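Local coordinates for protein putative methyltransferase (Emericella variicolor, PDB 7DMB) that probably transfers a methyl group from S-adenosyl-L-methionine, acting in trans with a polyketide synthase in calbistrin biosynthesis, at residues W147-N152 with V161-V166; N92-E97 with V320-G325; P188-M193 with V278-N283; G199-E204 with L301-G306. All coordinates share one frame; numbering follows the deposited sequence.

Interaction 1 of 4, residues W147-N152 with V161-V166; sequences WRVYDN and VKLVKV
The backbone oxygen of Arg148 takes two donors from Asn152, a residue that, like Arg148, packs on Val166 across the contact. Asn152 ND2 reaches Arg148 O at 2.7 Å with a nearly straight N-H angle of 168°, and the oxygen lies almost in the amide plane; the helical bond from Asn152 N to the same oxygen is weak. The setting is a helix-loop-helix pair, 140-157 and 163-168, joined by a short connection and touching through side chains in the all-helical region of the chain, with Lys162 at the N-cap position of the second. Its rotation set by that bond, the Asn152 amide meets the Val166 side chain from the opposite direction: Asn152 ND2 is 3.7 Å from Val166 CG1, while Asn152 CG is 3.8 Å from Val166 CG2. Arg148 slides past the same valine, its CB 3.7 Å from Val166 CG1. Its chain runs extended from CG to NE, which carries the guanidinium beyond the methyls to the carbonyl of Val166. That bond is bent and weak, with an N-H angle of 129°; Arg148 NH1 also donates to Lys169 O, so the cation meets carbonyls at the C-terminal end of helix 163-168, probably a favourable match with the helix dipole. Beside these contacts a purely apolar touch adds to the interface, Val149 CG2 lying 3.9 Å from Leu163 CD1.

Interaction 2 of 4, residues N92-E97 with V320-G325; sequences NWLASE and VDFMVG
The indole of Trp93 meets the backbone side of Asp321 and Phe322 obliquely, with its six-membered ring doing the touching. Trp93 CZ2 comes within 3.5 Å of Asp321 CB, and Trp93 CH2 lies 3.6 Å from Phe322 N. The Trp93 and Asp321 side chains cross at about a right angle, yet the indole and carboxylate planes differ by just 26°. Contact is through the methylene of Asp321; its carboxylate is engaged elsewhere, OD1 accepting from Trp330 NE1. The second flat group, the phenyl ring of Phe322, is met at its edge and near its plane by Leu94, whose CD1 is 4.2 Å from Phe322 CD1. With CG anti to the backbone N (chi1 170°), Trp93 throws its ring across the gap between the backbones. This wide separation shows in the axes, which approach no closer than 11.3 Å for segments 92-97 and 320-324 and run at 144° to each other, closer to antiparallel than to perpendicular. Large side chains therefore bridge the helices, and no hydrogen bond joins the two segments, although Tyr90, earlier on helix 85-101, is hydrogen-bonded through its OH to Phe322 O. Leu94 and Phe322 both also touch helix 56-79, through Met73, and Phe322 reaches Pro146 and Val149. The contact thus ties helix 319-324, which follows strand 306-313 of the central sheet, into the bundle formed by helices 56-79, 85-101 and 140-157.

Interaction 3 of 4, residues P188-M193 with V278-N283; sequences PLINLM and VVIASN. With SAH (S-adenosyl-L-homocysteine), chain C.
Met193 and Val278 form the close-packed end of this contact, in which helix 187-196 lies against strand 276-282 in the central sheet of a Rossmann-like class I methyltransferase fold (strand order 3-2-1-4-5-7-6). The sulfur leads: Met193 SD is 3.8 Å from Val278 CG2, and the terminal Met193 CE follows at 4.1 Å from that same methyl. Beyond CG the methionine chain is extended (chi2 167°, chi3 156°), laying its end obliquely across the valine's two branches. One turn earlier on the helix the touch is slighter: Ile190 and Ile280 reach toward each other tip to tip, with 4.0 Å between Ile190 CD1 and Ile280 CD1 as their sole approach. Val216 and Leu220 of helix 211-220 flank Ile190, so this buried layer is shared by two helices on one face of the sheet. In contrast to this buried side, the other side of helix 187-196 is partly exposed. Toward its C-terminal end the strand draws away from the helix, and its role changes from packing to binding S-adenosyl-L-homocysteine. There, Ser282 OG bonds to Gln311 OE1, while the Ser282 carbonyl turns to the ligand. Asn283 O lies 3.3 Å from the ligand's CG, and the ligand's amino N donates to Ser282 O at 3.2 Å.

Interaction 4 of 4, residues G199-E204 with L301-G306; sequences GLRILE and LLQPKG
Leu203 and Leu301 cross at about a right angle, and so do Arg201 and Gln303, giving two separate touches between strand 200-205 and the corner that leads from helix 291-301 into strand 306-313. This is one of the helix-to-strand connections of the Rossmann-like methyltransferase fold: strand 276-282 stands between strands 200-205 and 306-313 in the sheet, so the segments meet by side chains alone. In the first touch, the methyl ends Leu203 CD2 and Leu301 CD1 approach to 4.1 Å. Phe271 packs on both leucines, and Leu301 also comes within about 4 Å, side chain to side chain, of Ile262, a residue of the S-adenosyl-L-homocysteine site. The second touch lies nearer the surface, between partly exposed residues where both leucines are buried: Arg201 NH2 is 4.0 Å from Gln303 CB, with the guanidinium and amide planes 63° apart. The two polar ends do not bond to each other but share a partner, since Asp277 OD1 takes a salt bridge from Arg201 NH2 and a hydrogen bond from Gln303 NE2. That common carboxylate oxygen would help fix the rotation of both groups. Gln303 sets CG between its backbone N and carbonyl carbon (chi1 67°), and a further bend at chi2 turns the amide back toward the type I turn from Gln303 to Gly306. The turn is closed by Gly306 N donating to Gln303 O at 2.8 Å. Inside it, Lys305 N donates to Gln303 OE1 at 3.1 Å, arriving from above the amide carbonyl plane, 63° out of it.

Overall arrangement
From the N terminus, segment 92-97 opens the longest loop, which closes at 320-325 as interaction 2 and encloses the other three contacts. Interaction 1 closes first, a short local loop between consecutive helices. Interactions 3 and 4 then cross, their segments alternating along the chain (188-193, 199-204, 278-283, 301-306). They touch through neighbouring strands, with a probable hydrogen bond from Ile280 N to Leu203 O of 2.8 Å. Interactions 1 and 2 also touch, Val149 CG1 packing 3.7 Å from Phe322 CZ. Two groups result on opposite sides of the chain's centre: a helical bundle, and the methyltransferase sheet with its flanking helices.

Interaction 1 of 4, residues W147-N152 with V161-V166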
# COMPACT_ATOMS: atom_id res chain seq x y z
N TRP A 147 4.47 3.26 -17.62
CA TRP A 147 4.63 3.06 -19.06
C TRP A 147 3.53 2.15 -19.60
O TRP A 147 2.90 2.46 -20.62
CB TRP A 147 6.01 2.49 -19.38
CG TRP A 147 6.00 1.86 -20.74
CD1 TRP A 147 5.76 0.54 -21.04
CD2 TRP A 147 6.15 2.53 -21.98
NE1 TRP A 147 5.78 0.37 -22.40
CE2 TRP A 147 6.02 1.57 -23.00
CE3 TRP A 147 6.40 3.87 -22.33
CZ2 TRP A 147 6.14 1.90 -24.35
CZ3 TRP A 147 6.51 4.19 -23.68
CH2 TRP A 147 6.38 3.21 -24.67
N ARG A 148 3.29 1.03 -18.91
CA ARG A 148 2.24 0.10 -19.34
C ARG A 148 0.85 0.72 -19.28
O ARG A 148 -0.02 0.39 -20.10
CB ARG A 148 2.25 -1.16 -18.47
CG ARG A 148 3.40 -2.13 -18.66
CD ARG A 148 3.12 -3.39 -17.83
NE ARG A 148 4.26 -4.30 -17.83
CZ ARG A 148 4.33 -5.43 -17.14
NH1 ARG A 148 3.32 -5.82 -16.37
NH2 ARG A 148 5.42 -6.17 -17.24
N VAL A 149 0.59 1.58 -18.28
CA VAL A 149 -0.70 2.24 -18.22
C VAL A 149 -0.90 3.13 -19.44
O VAL A 149 -1.93 3.08 -20.12
CB VAL A 149 -0.82 3.05 -16.91
CG1 VAL A 149 -1.93 4.10 -17.04
CG2 VAL A 149 -1.07 2.10 -15.74
N TYR A 150 0.11 3.94 -19.74
CA TYR A 150 0.10 4.72 -20.98
C TYR A 150 -0.09 3.82 -22.19
O TYR A 150 -0.92 4.09 -23.06
CB TYR A 150 1.41 5.50 -21.12
CG TYR A 150 1.82 5.62 -22.57
CD1 TYR A 150 1.17 6.52 -23.42
CD2 TYR A 150 2.83 4.83 -23.11
CE1 TYR A 150 1.50 6.63 -24.74
CE2 TYR A 150 3.17 4.94 -24.43
CZ TYR A 150 2.50 5.85 -25.24
OH TYR A 150 2.81 5.99 -26.58
N ASP A 151 0.69 2.74 -22.24
CA ASP A 151 0.79 1.92 -23.44
C ASP A 151 -0.46 1.10 -23.70
O ASP A 151 -0.63 0.60 -24.81
CB ASP A 151 2.02 1.01 -23.29
CG ASP A 151 2.41 0.34 -24.58
OD1 ASP A 151 2.50 1.02 -25.63
OD2 ASP A 151 2.62 -0.88 -24.54
N ASN A 152 -1.35 0.95 -22.71
CA ASN A 152 -2.54 0.13 -22.86
C ASN A 152 -3.83 0.89 -22.61
O ASN A 152 -4.90 0.27 -22.61
CB ASN A 152 -2.49 -1.07 -21.91
CG ASN A 152 -1.39 -2.02 -22.22
OD1 ASN A 152 -1.56 -2.94 -23.04
ND2 ASN A 152 -0.24 -1.83 -21.58
N VAL A 161 -8.87 -5.05 -22.50
CA VAL A 161 -7.92 -5.67 -21.59
C VAL A 161 -8.10 -5.04 -20.21
O VAL A 161 -8.48 -3.87 -20.08
CB VAL A 161 -6.45 -5.54 -22.11
CG1 VAL A 161 -5.91 -4.14 -21.95
CG2 VAL A 161 -5.53 -6.54 -21.38
N LYS A 162 -7.88 -5.86 -19.18
CA LYS A 162 -7.96 -5.39 -17.80
C LYS A 162 -6.65 -4.75 -17.38
O LYS A 162 -5.57 -5.16 -17.82
CB LYS A 162 -8.29 -6.56 -16.86
CG LYS A 162 -9.55 -7.33 -17.22
CD LYS A 162 -10.80 -6.58 -16.74
CE LYS A 162 -12.07 -7.33 -17.09
NZ LYS A 162 -13.23 -6.59 -16.57
N LEU A 163 -6.74 -3.72 -16.53
CA LEU A 163 -5.55 -3.13 -15.93
C LEU A 163 -4.75 -4.15 -15.12
O LEU A 163 -3.53 -4.24 -15.26
CB LEU A 163 -5.94 -1.96 -15.02
CG LEU A 163 -4.77 -1.26 -14.32
CD1 LEU A 163 -3.84 -0.58 -15.33
CD2 LEU A 163 -5.24 -0.23 -13.29
N VAL A 164 -5.41 -4.91 -14.24
CA VAL A 164 -4.70 -5.84 -13.37
C VAL A 164 -3.90 -6.83 -14.20
O VAL A 164 -2.74 -7.14 -13.88
CB VAL A 164 -5.67 -6.57 -12.42
CG1 VAL A 164 -4.92 -7.62 -11.59
CG2 VAL A 164 -6.35 -5.58 -11.49
N LYS A 165 -4.50 -7.35 -15.28
CA LYS A 165 -3.77 -8.24 -16.18
C LYS A 165 -2.54 -7.55 -16.75
O LYS A 165 -1.44 -8.13 -16.77
CB LYS A 165 -4.68 -8.71 -17.31
CG LYS A 165 -4.08 -9.86 -18.10
CD LYS A 165 -4.27 -9.69 -19.60
CE LYS A 165 -3.51 -10.78 -20.34
NZ LYS A 165 -4.20 -11.19 -21.59
N VAL A 166 -2.71 -6.31 -17.21
CA VAL A 166 -1.59 -5.51 -17.70
C VAL A 166 -0.50 -5.43 -16.65
O VAL A 166 0.69 -5.61 -16.95
CB VAL A 166 -2.09 -4.12 -18.13
CG1 VAL A 166 -0.93 -3.11 -18.16
CG2 VAL A 166 -2.79 -4.21 -19.47

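Interaction 2 of 4, residues N92-E97 with V320-G325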
# COMPACT_ATOMS: atom_id res chain seq x y z
N ASN A 92 -11.15 12.63 -17.17
CA ASN A 92 -11.39 13.98 -16.68
C ASN A 92 -10.36 14.38 -15.63
O ASN A 92 -9.79 15.48 -15.68
CB ASN A 92 -12.80 14.10 -16.10
CG ASN A 92 -13.88 14.06 -17.17
OD1 ASN A 92 -13.61 14.30 -18.36
ND2 ASN A 92 -15.10 13.75 -16.76
N TRP A 93 -10.11 13.49 -14.65
CA TRP A 93 -9.07 13.76 -13.66
C TRP A 93 -7.71 13.96 -14.31
O TRP A 93 -6.99 14.90 -13.97
CB TRP A 93 -8.99 12.61 -12.63
CG TRP A 93 -7.78 12.77 -11.76
CD1 TRP A 93 -7.64 13.62 -10.70
CD2 TRP A 93 -6.52 12.10 -11.90
NE1 TRP A 93 -6.38 13.51 -10.16
CE2 TRP A 93 -5.67 12.59 -10.88
CE3 TRP A 93 -6.03 11.13 -12.78
CZ2 TRP A 93 -4.36 12.14 -10.72
CZ3 TRP A 93 -4.73 10.68 -12.61
CH2 TRP A 93 -3.91 11.18 -11.59
N LEU A 94 -7.34 13.09 -15.26
CA LEU A 94 -6.01 13.21 -15.85
C LEU A 94 -5.87 14.51 -16.65
O LEU A 94 -4.82 15.14 -16.61
CB LEU A 94 -5.70 12.00 -16.73
CG LEU A 94 -4.19 11.77 -16.92
CD1 LEU A 94 -3.48 11.76 -15.61
CD2 LEU A 94 -3.92 10.49 -17.67
N ALA A 95 -6.92 14.93 -17.37
CA ALA A 95 -6.89 16.21 -18.07
C ALA A 95 -6.65 17.37 -17.10
O ALA A 95 -5.97 18.33 -17.44
CB ALA A 95 -8.20 16.46 -18.83
N SER A 96 -7.22 17.29 -15.90
CA SER A 96 -7.04 18.38 -14.94
C SER A 96 -5.64 18.38 -14.36
O SER A 96 -5.05 19.44 -14.12
CB SER A 96 -8.11 18.29 -13.85
OG SER A 96 -7.69 17.43 -12.81
N GLU A 97 -5.05 17.19 -14.15
CA GLU A 97 -3.67 17.14 -13.67
C GLU A 97 -2.71 17.61 -14.76
O GLU A 97 -1.76 18.36 -14.48
CB GLU A 97 -3.34 15.73 -13.18
CG GLU A 97 -2.28 15.64 -12.07
CD GLU A 97 -2.66 16.33 -10.75
OE1 GLU A 97 -3.86 16.43 -10.42
OE2 GLU A 97 -1.75 16.76 -10.03
N VAL A 320 -0.22 7.27 -7.24
CA VAL A 320 -1.13 6.15 -7.03
C VAL A 320 -2.45 6.39 -7.77
O VAL A 320 -3.02 5.46 -8.35
CB VAL A 320 -1.35 5.89 -5.53
CG1 VAL A 320 -2.05 4.56 -5.32
CG2 VAL A 320 0.01 5.84 -4.83
N ASP A 321 -2.94 7.64 -7.77
CA ASP A 321 -4.09 7.98 -8.59
C ASP A 321 -3.85 7.61 -10.04
O ASP A 321 -4.73 7.04 -10.70
CB ASP A 321 -4.42 9.47 -8.48
CG ASP A 321 -4.62 9.92 -7.06
OD1 ASP A 321 -5.78 10.18 -6.68
OD2 ASP A 321 -3.62 9.99 -6.32
N PHE A 322 -2.67 7.95 -10.57
CA PHE A 322 -2.36 7.60 -11.95
C PHE A 322 -2.38 6.09 -12.16
O PHE A 322 -2.89 5.59 -13.17
CB PHE A 322 -1.00 8.18 -12.34
CG PHE A 322 -0.55 7.77 -13.70
CD1 PHE A 322 -0.93 8.51 -14.80
CD2 PHE A 322 0.22 6.62 -13.89
CE1 PHE A 322 -0.54 8.14 -16.07
CE2 PHE A 322 0.59 6.24 -15.15
CZ PHE A 322 0.22 7.00 -16.25
N MET A 323 -1.83 5.34 -11.20
CA MET A 323 -1.56 3.93 -11.44
C MET A 323 -2.80 3.07 -11.32
O MET A 323 -2.94 2.08 -12.03
CB MET A 323 -0.49 3.42 -10.46
CG MET A 323 0.93 3.75 -10.89
SD MET A 323 1.33 3.17 -12.54
CE MET A 323 0.94 1.42 -12.38
N VAL A 324 -3.70 3.41 -10.39
CA VAL A 324 -4.85 2.56 -10.12
C VAL A 324 -6.17 3.26 -10.40
O VAL A 324 -7.23 2.66 -10.23
CB VAL A 324 -4.82 2.04 -8.67
CG1 VAL A 324 -3.47 1.36 -8.38
CG2 VAL A 324 -5.01 3.16 -7.73
N GLY A 325 -6.14 4.51 -10.88
CA GLY A 325 -7.38 5.22 -11.19
C GLY A 325 -8.24 4.55 -12.24
O GLY A 325 -9.45 4.80 -12.30

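Interaction 3 of 4, residues P188-M193 with V278-N283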
# COMPACT_ATOMS: atom_id res chain seq x y z
N PRO A 188 12.12 -4.30 13.18
CA PRO A 188 12.30 -4.13 14.64
C PRO A 188 10.99 -4.16 15.41
O PRO A 188 10.96 -4.71 16.51
CB PRO A 188 13.01 -2.78 14.76
CG PRO A 188 13.70 -2.60 13.44
CD PRO A 188 12.80 -3.24 12.43
N LEU A 189 9.91 -3.58 14.87
CA LEU A 189 8.62 -3.68 15.56
C LEU A 189 8.15 -5.13 15.63
O LEU A 189 7.71 -5.61 16.68
CB LEU A 189 7.55 -2.85 14.86
CG LEU A 189 6.17 -3.06 15.50
CD1 LEU A 189 6.20 -2.58 16.94
CD2 LEU A 189 5.02 -2.38 14.74
N ILE A 190 8.20 -5.83 14.50
CA ILE A 190 7.77 -7.22 14.48
C ILE A 190 8.64 -8.05 15.41
O ILE A 190 8.14 -8.85 16.20
CB ILE A 190 7.79 -7.76 13.03
CG1 ILE A 190 6.82 -6.97 12.15
CG2 ILE A 190 7.46 -9.26 13.00
CD1 ILE A 190 5.37 -7.10 12.55
N ASN A 191 9.96 -7.83 15.36
CA ASN A 191 10.85 -8.58 16.24
C ASN A 191 10.51 -8.33 17.72
O ASN A 191 10.51 -9.27 18.52
CB ASN A 191 12.30 -8.20 15.92
CG ASN A 191 13.30 -8.96 16.77
OD1 ASN A 191 13.93 -8.38 17.65
ND2 ASN A 191 13.45 -10.25 16.51
N LEU A 192 10.19 -7.09 18.08
CA LEU A 192 9.85 -6.79 19.48
C LEU A 192 8.61 -7.56 19.92
O LEU A 192 8.60 -8.18 20.99
CB LEU A 192 9.66 -5.28 19.66
CG LEU A 192 9.12 -4.84 21.03
CD1 LEU A 192 9.99 -5.41 22.13
CD2 LEU A 192 9.01 -3.30 21.15
N MET A 193 7.54 -7.53 19.10
CA MET A 193 6.36 -8.33 19.37
C MET A 193 6.70 -9.81 19.54
O MET A 193 6.20 -10.48 20.46
CB MET A 193 5.34 -8.16 18.24
CG MET A 193 4.82 -6.76 18.11
SD MET A 193 3.95 -6.58 16.57
CE MET A 193 2.88 -5.20 16.98
N VAL A 278 -1.85 -10.02 16.81
CA VAL A 278 -1.48 -8.96 15.88
C VAL A 278 -2.20 -9.23 14.56
O VAL A 278 -2.16 -10.35 14.04
CB VAL A 278 0.05 -8.86 15.65
CG1 VAL A 278 0.38 -7.69 14.72
CG2 VAL A 278 0.79 -8.70 16.99
N VAL A 279 -2.87 -8.21 14.04
CA VAL A 279 -3.42 -8.24 12.69
C VAL A 279 -2.58 -7.30 11.84
O VAL A 279 -2.36 -6.15 12.22
CB VAL A 279 -4.91 -7.85 12.65
CG1 VAL A 279 -5.36 -7.56 11.22
CG2 VAL A 279 -5.77 -8.94 13.27
N ILE A 280 -2.08 -7.81 10.70
CA ILE A 280 -1.28 -7.03 9.76
C ILE A 280 -2.15 -6.66 8.56
O ILE A 280 -2.90 -7.50 8.05
CB ILE A 280 -0.03 -7.80 9.30
CG1 ILE A 280 0.75 -8.41 10.49
CG2 ILE A 280 0.87 -6.92 8.42
CD1 ILE A 280 1.60 -7.44 11.20
N ALA A 281 -2.02 -5.42 8.08
CA ALA A 281 -2.70 -5.01 6.85
C ALA A 281 -1.90 -3.93 6.13
O ALA A 281 -1.64 -2.86 6.69
CB ALA A 281 -4.12 -4.52 7.17
N SER A 282 -1.52 -4.20 4.87
CA SER A 282 -0.75 -3.22 4.09
C SER A 282 -1.56 -2.89 2.84
O SER A 282 -1.68 -3.71 1.92
CB SER A 282 0.64 -3.75 3.74
OG SER A 282 1.33 -2.88 2.86
N ASN A 283 -2.12 -1.69 2.85
CA ASN A 283 -2.75 -1.08 1.69
C ASN A 283 -3.90 -1.94 1.16
O ASN A 283 -4.13 -2.04 -0.04
CB ASN A 283 -1.69 -0.78 0.62
CG ASN A 283 -0.94 0.52 0.93
OD1 ASN A 283 -1.56 1.58 1.08
ND2 ASN A 283 0.38 0.42 1.10
N SAH C . -0.77 -6.47 0.61
CA SAH C . -0.70 -6.33 -0.87
CB SAH C . -0.62 -4.86 -1.30
CG SAH C . -1.97 -4.18 -1.33
SD SAH C . -3.06 -4.75 -2.67
C SAH C . 0.53 -7.09 -1.39
O SAH C . 0.37 -7.75 -2.44
OXT SAH C . 1.58 -7.01 -0.71
C5' SAH C . -4.62 -4.98 -1.77
C4' SAH C . -4.89 -6.43 -1.47
O4' SAH C . -6.04 -6.52 -0.59
C3' SAH C . -5.23 -7.27 -2.70
O3' SAH C . -4.48 -8.48 -2.67
C2' SAH C . -6.74 -7.49 -2.58
O2' SAH C . -7.21 -8.69 -3.14
C1' SAH C . -6.94 -7.49 -1.07
N9 SAH C . -8.29 -7.09 -0.68
C8 SAH C . -9.08 -6.18 -1.33
N7 SAH C . -10.24 -6.00 -0.77
C5 SAH C . -10.23 -6.85 0.32
C6 SAH C . -11.19 -7.11 1.32
N6 SAH C . -12.38 -6.53 1.37
N1 SAH C . -10.86 -8.02 2.28
C2 SAH C . -9.65 -8.60 2.22
N3 SAH C . -8.68 -8.43 1.33
C4 SAH C . -9.03 -7.53 0.39

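Interaction 4 of 4, residues G199-E204 with L301-G306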
# COMPACT_ATOMS: atom_id res chain seq x y z
N GLY A 199 4.99 -16.92 20.98
CA GLY A 199 3.93 -17.73 20.40
C GLY A 199 2.91 -16.89 19.65
O GLY A 199 1.73 -17.26 19.56
N LEU A 200 3.37 -15.77 19.09
CA LEU A 200 2.48 -14.79 18.49
C LEU A 200 1.50 -15.45 17.52
O LEU A 200 1.89 -16.27 16.68
CB LEU A 200 3.32 -13.72 17.76
CG LEU A 200 2.77 -12.29 17.73
CD1 LEU A 200 2.72 -11.68 19.13
CD2 LEU A 200 3.58 -11.41 16.76
N ARG A 201 0.23 -15.11 17.66
CA ARG A 201 -0.80 -15.48 16.69
C ARG A 201 -1.03 -14.27 15.78
O ARG A 201 -1.49 -13.22 16.24
CB ARG A 201 -2.08 -15.92 17.41
CG ARG A 201 -1.83 -17.11 18.37
CD ARG A 201 -2.98 -17.34 19.34
NE ARG A 201 -3.24 -16.16 20.18
CZ ARG A 201 -4.34 -15.99 20.92
NH1 ARG A 201 -5.29 -16.92 20.93
NH2 ARG A 201 -4.51 -14.88 21.64
N ILE A 202 -0.66 -14.40 14.51
CA ILE A 202 -0.67 -13.30 13.54
C ILE A 202 -1.65 -13.64 12.43
O ILE A 202 -1.68 -14.79 11.95
CB ILE A 202 0.71 -12.99 12.92
CG1 ILE A 202 1.75 -12.63 13.96
CG2 ILE A 202 0.61 -11.82 11.93
CD1 ILE A 202 2.81 -13.69 14.09
N LEU A 203 -2.43 -12.65 12.00
CA LEU A 203 -3.26 -12.76 10.81
C LEU A 203 -2.97 -11.55 9.93
O LEU A 203 -2.96 -10.42 10.43
CB LEU A 203 -4.75 -12.82 11.16
CG LEU A 203 -5.72 -13.10 10.01
CD1 LEU A 203 -6.80 -14.10 10.45
CD2 LEU A 203 -6.35 -11.82 9.52
N GLU A 204 -2.72 -11.78 8.65
CA GLU A 204 -2.55 -10.65 7.72
C GLU A 204 -3.76 -10.56 6.78
O GLU A 204 -4.10 -11.54 6.10
CB GLU A 204 -1.25 -10.75 6.92
CG GLU A 204 -1.12 -9.66 5.86
CD GLU A 204 0.21 -9.69 5.20
OE1 GLU A 204 1.01 -10.59 5.55
OE2 GLU A 204 0.47 -8.83 4.33
N LEU A 301 -11.34 -9.83 15.51
CA LEU A 301 -10.31 -10.86 15.44
C LEU A 301 -9.29 -10.76 16.57
O LEU A 301 -8.65 -11.78 16.91
CB LEU A 301 -9.59 -10.80 14.09
CG LEU A 301 -10.40 -11.23 12.86
CD1 LEU A 301 -9.78 -10.74 11.57
CD2 LEU A 301 -10.55 -12.76 12.83
N LEU A 302 -9.11 -9.59 17.17
CA LEU A 302 -8.01 -9.37 18.11
C LEU A 302 -8.36 -9.74 19.55
O LEU A 302 -9.49 -9.51 20.00
CB LEU A 302 -7.58 -7.90 18.04
CG LEU A 302 -6.83 -7.57 16.75
CD1 LEU A 302 -6.74 -6.06 16.51
CD2 LEU A 302 -5.43 -8.22 16.81
N GLN A 303 -7.38 -10.29 20.26
CA GLN A 303 -7.51 -10.53 21.69
C GLN A 303 -7.57 -9.17 22.41
O GLN A 303 -7.27 -8.14 21.81
CB GLN A 303 -6.38 -11.40 22.21
CG GLN A 303 -5.00 -10.78 22.18
CD GLN A 303 -4.35 -10.70 23.54
OE1 GLN A 303 -5.00 -10.41 24.56
NE2 GLN A 303 -3.05 -10.96 23.58
N PRO A 304 -8.00 -9.12 23.67
CA PRO A 304 -8.26 -7.80 24.30
C PRO A 304 -7.04 -6.90 24.38
O PRO A 304 -7.20 -5.67 24.40
CB PRO A 304 -8.81 -8.15 25.70
CG PRO A 304 -8.55 -9.63 25.89
CD PRO A 304 -8.40 -10.24 24.54
N LYS A 305 -5.83 -7.45 24.38
CA LYS A 305 -4.60 -6.66 24.34
C LYS A 305 -3.96 -6.64 22.95
O LYS A 305 -2.81 -6.23 22.82
CB LYS A 305 -3.60 -7.19 25.37
CG LYS A 305 -4.07 -6.97 26.83
CD LYS A 305 -3.56 -8.07 27.78
CE LYS A 305 -2.49 -7.55 28.74
NZ LYS A 305 -1.57 -8.63 29.23
N GLY A 306 -4.68 -7.07 21.90
CA GLY A 306 -4.09 -7.19 20.58
C GLY A 306 -3.90 -5.85 19.86
O GLY A 306 -4.35 -4.79 20.31